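Local coordinates for protein OBCA, Oxalate Biosynthetic Component A (Burkholderia glumae, PDB 4NNB) that belongs to the oxalate biosynthetic component A family, with a TIM-barrel domain that holds a magnesium ion and an oxaloacetate ion, at residues A[199-204]-A[226-231]. Sequence-based numbering, arbitrary orientation.
With MG (magnesium ion), chain B; OAA (oxaloacetate ion), chain C.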
loop_
_atom_site.group_PDB
_atom_site.type_symbol
_atom_site.label_atom_id
_atom_site.label_comp_id
_atom_site.label_asym_id
_atom_site.label_seq_id
_atom_site.Cartn_x
_atom_site.Cartn_y
_atom_site.Cartn_z
ATOM N N PRO A 199 -8.934 -4.482 -5.511
ATOM C CA PRO A 199 -9.346 -5.825 -5.898
ATOM C C PRO A 199 -8.151 -6.681 -6.306
ATOM O O PRO A 199 -8.346 -7.858 -6.618
ATOM C CB PRO A 199 -10.234 -5.566 -7.122
ATOM C CG PRO A 199 -9.652 -4.306 -7.729
ATOM C CD PRO A 199 -9.333 -3.473 -6.511
ATOM N N TYR A 200 -6.945 -6.114 -6.288
ATOM C CA TYR A 200 -5.741 -6.855 -6.685
ATOM C C TYR A 200 -4.720 -7.073 -5.550
ATOM O O TYR A 200 -3.632 -7.601 -5.785
ATOM C CB TYR A 200 -5.053 -6.161 -7.864
ATOM C CG TYR A 200 -6.006 -5.735 -8.949
ATOM C CD1 TYR A 200 -6.683 -6.684 -9.711
ATOM C CD2 TYR A 200 -6.239 -4.386 -9.205
ATOM C CE1 TYR A 200 -7.572 -6.297 -10.726
ATOM C CE2 TYR A 200 -7.130 -3.984 -10.218
ATOM C CZ TYR A 200 -7.793 -4.949 -10.969
ATOM O OH TYR A 200 -8.672 -4.577 -11.971
ATOM N N LEU A 201 -5.063 -6.659 -4.334
ATOM C CA LEU A 201 -4.169 -6.866 -3.192
ATOM C C LEU A 201 -4.016 -8.349 -2.853
ATOM O O LEU A 201 -5.006 -9.028 -2.562
ATOM C CB LEU A 201 -4.688 -6.137 -1.952
ATOM C CG LEU A 201 -3.654 -6.099 -0.818
ATOM C CD1 LEU A 201 -2.619 -5.015 -1.101
ATOM C CD2 LEU A 201 -4.334 -5.884 0.544
ATOM N N PRO A 202 -2.773 -8.855 -2.867
ATOM C CA PRO A 202 -2.533 -10.272 -2.551
ATOM C C PRO A 202 -2.373 -10.512 -1.056
ATOM O O PRO A 202 -1.483 -9.939 -0.406
ATOM C CB PRO A 202 -1.219 -10.580 -3.272
ATOM C CG PRO A 202 -0.475 -9.241 -3.279
ATOM C CD PRO A 202 -1.534 -8.141 -3.239
ATOM N N ILE A 203 -3.233 -11.367 -0.514
ATOM C CA ILE A 203 -3.204 -11.623 0.920
ATOM C C ILE A 203 -3.033 -13.101 1.272
ATOM O O ILE A 203 -3.036 -13.470 2.445
ATOM C CB ILE A 203 -4.448 -11.052 1.595
ATOM C CG1 ILE A 203 -5.724 -11.711 1.056
ATOM C CG2 ILE A 203 -4.503 -9.544 1.391
ATOM C CD1 ILE A 203 -6.987 -11.197 1.739
ATOM N N THR A 204 -2.862 -13.937 0.255
ATOM C CA THR A 204 -2.675 -15.370 0.473
ATOM C C THR A 204 -1.317 -15.785 -0.063
ATOM O O THR A 204 -0.741 -15.083 -0.905
ATOM C CB THR A 204 -3.767 -16.198 -0.231
ATOM O OG1 THR A 204 -3.628 -16.057 -1.646
ATOM C CG2 THR A 204 -5.147 -15.742 0.194
ATOM N N HIS A 226 4.788 -8.541 3.495
ATOM C CA HIS A 226 4.024 -8.740 4.724
ATOM C C HIS A 226 3.101 -9.938 4.524
ATOM O O HIS A 226 2.784 -10.319 3.389
ATOM C CB HIS A 226 3.101 -7.554 5.021
ATOM C CG HIS A 226 3.794 -6.302 5.464
ATOM N ND1 HIS A 226 3.513 -5.693 6.667
ATOM C CD2 HIS A 226 4.696 -5.507 4.836
ATOM C CE1 HIS A 226 4.228 -4.584 6.774
ATOM N NE2 HIS A 226 4.955 -4.450 5.677
ATOM N N THR A 227 2.637 -10.504 5.632
ATOM C CA THR A 227 1.531 -11.449 5.622
ATOM C C THR A 227 0.362 -10.857 6.404
ATOM O O THR A 227 0.526 -9.874 7.133
ATOM C CB THR A 227 1.936 -12.807 6.221
ATOM O OG1 THR A 227 2.620 -12.594 7.467
ATOM C CG2 THR A 227 2.855 -13.560 5.256
ATOM N N ARG A 228 -0.816 -11.456 6.239
ATOM C CA ARG A 228 -2.034 -10.993 6.897
ATOM C C ARG A 228 -2.750 -12.171 7.541
ATOM O O ARG A 228 -2.736 -13.277 7.012
ATOM C CB ARG A 228 -3.001 -10.355 5.889
ATOM C CG ARG A 228 -2.447 -9.168 5.094
ATOM C CD ARG A 228 -2.105 -7.978 5.969
ATOM N NE ARG A 228 -1.775 -6.827 5.132
ATOM C CZ ARG A 228 -2.683 -5.990 4.632
ATOM N NH1 ARG A 228 -3.976 -6.156 4.916
ATOM N NH2 ARG A 228 -2.300 -4.977 3.868
ATOM N N ASP A 229 -3.405 -11.915 8.669
ATOM C CA ASP A 229 -4.163 -12.948 9.376
ATOM C C ASP A 229 -5.585 -13.023 8.798
ATOM O O ASP A 229 -6.344 -12.057 8.880
ATOM C CB ASP A 229 -4.158 -12.602 10.876
ATOM C CG ASP A 229 -5.155 -13.414 11.696
ATOM O OD1 ASP A 229 -5.530 -14.526 11.288
ATOM O OD2 ASP A 229 -5.542 -12.925 12.779
ATOM N N LEU A 230 -5.933 -14.158 8.193
ATOM C CA LEU A 230 -7.251 -14.326 7.568
ATOM C C LEU A 230 -8.138 -15.320 8.323
ATOM O O LEU A 230 -9.141 -15.787 7.784
ATOM C CB LEU A 230 -7.120 -14.791 6.109
ATOM C CG LEU A 230 -6.232 -13.999 5.144
ATOM C CD1 LEU A 230 -6.439 -14.463 3.705
ATOM C CD2 LEU A 230 -6.496 -12.514 5.275
ATOM N N SER A 231 -7.775 -15.642 9.562
ATOM C CA SER A 231 -8.486 -16.669 10.327
ATOM C C SER A 231 -9.888 -16.217 10.749
ATOM O O SER A 231 -10.731 -17.041 11.110
ATOM C CB SER A 231 -7.675 -17.054 11.567
ATOM O OG SER A 231 -7.485 -15.924 12.404
HETATM MG MG MG B . 6.398 -2.950 5.420
HETATM O O1 OAA C . 9.146 -2.968 8.825
HETATM O O2 OAA C . 7.767 -3.429 7.083
HETATM O O4 OAA C . 4.052 0.140 8.036
HETATM O O5 OAA C . 4.945 -0.675 9.992
HETATM O O3 OAA C . 5.492 -1.982 6.798
HETATM C C1 OAA C . 8.086 -2.688 8.109
HETATM C C2 OAA C . 7.251 -1.489 8.499
HETATM C C3 OAA C . 5.857 -1.430 7.916
HETATM C C4 OAA C . 4.892 -0.622 8.690
HETATM O O HOH W 1 -0.719 -13.521 4.235
HETATM O O HOH W 2 7.498 -0.988 5.192
#
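With chi1 at 62°, Ile203 sets CG1 between its own backbone N and carbonyl carbon, and the extended arm then carries CD1 to Leu230. The two side chains pass obliquely: CD1 of Ile203 lies 3.8 Å from CD2 of Leu230 and almost as near its other methyl. That second methyl, Leu230 CD1, also rests against Thr204 CG2, 4.0 Å away, just where Thr204 caps helix 205-217. On the other flank of Ile203, its CG2 approaches the start of the Arg228 chain, whose bend at chi2 (-64°) turns the guanidinium toward Leu201. Leu201 CD2 comes to 4.0 Å from Arg228 NH2, obliquely to the guanidinium plane. The charged end is gripped elsewhere, by the carbonyls of Gly14, Pro17 and Gln249. No direct hydrogen bond joins the segments; water 1 bridges them instead, accepting from Arg228 N and lying equally 2.9 Å from Ile203 O. Two residues before Arg228, on the same barrel strand, His226 NE2 binds the magnesium ion at 2.1 Å, alongside His224, Glu475 and the oxaloacetate ion; its ND1 is hydrogen-bonded to Asn251. Methyl contacts and one bridging water thus seat the loop before helix 205-217 against the C-terminal end of strand 222-229, two to four residues past its metal-binding histidine, and the join does not depend on a direct polar bond.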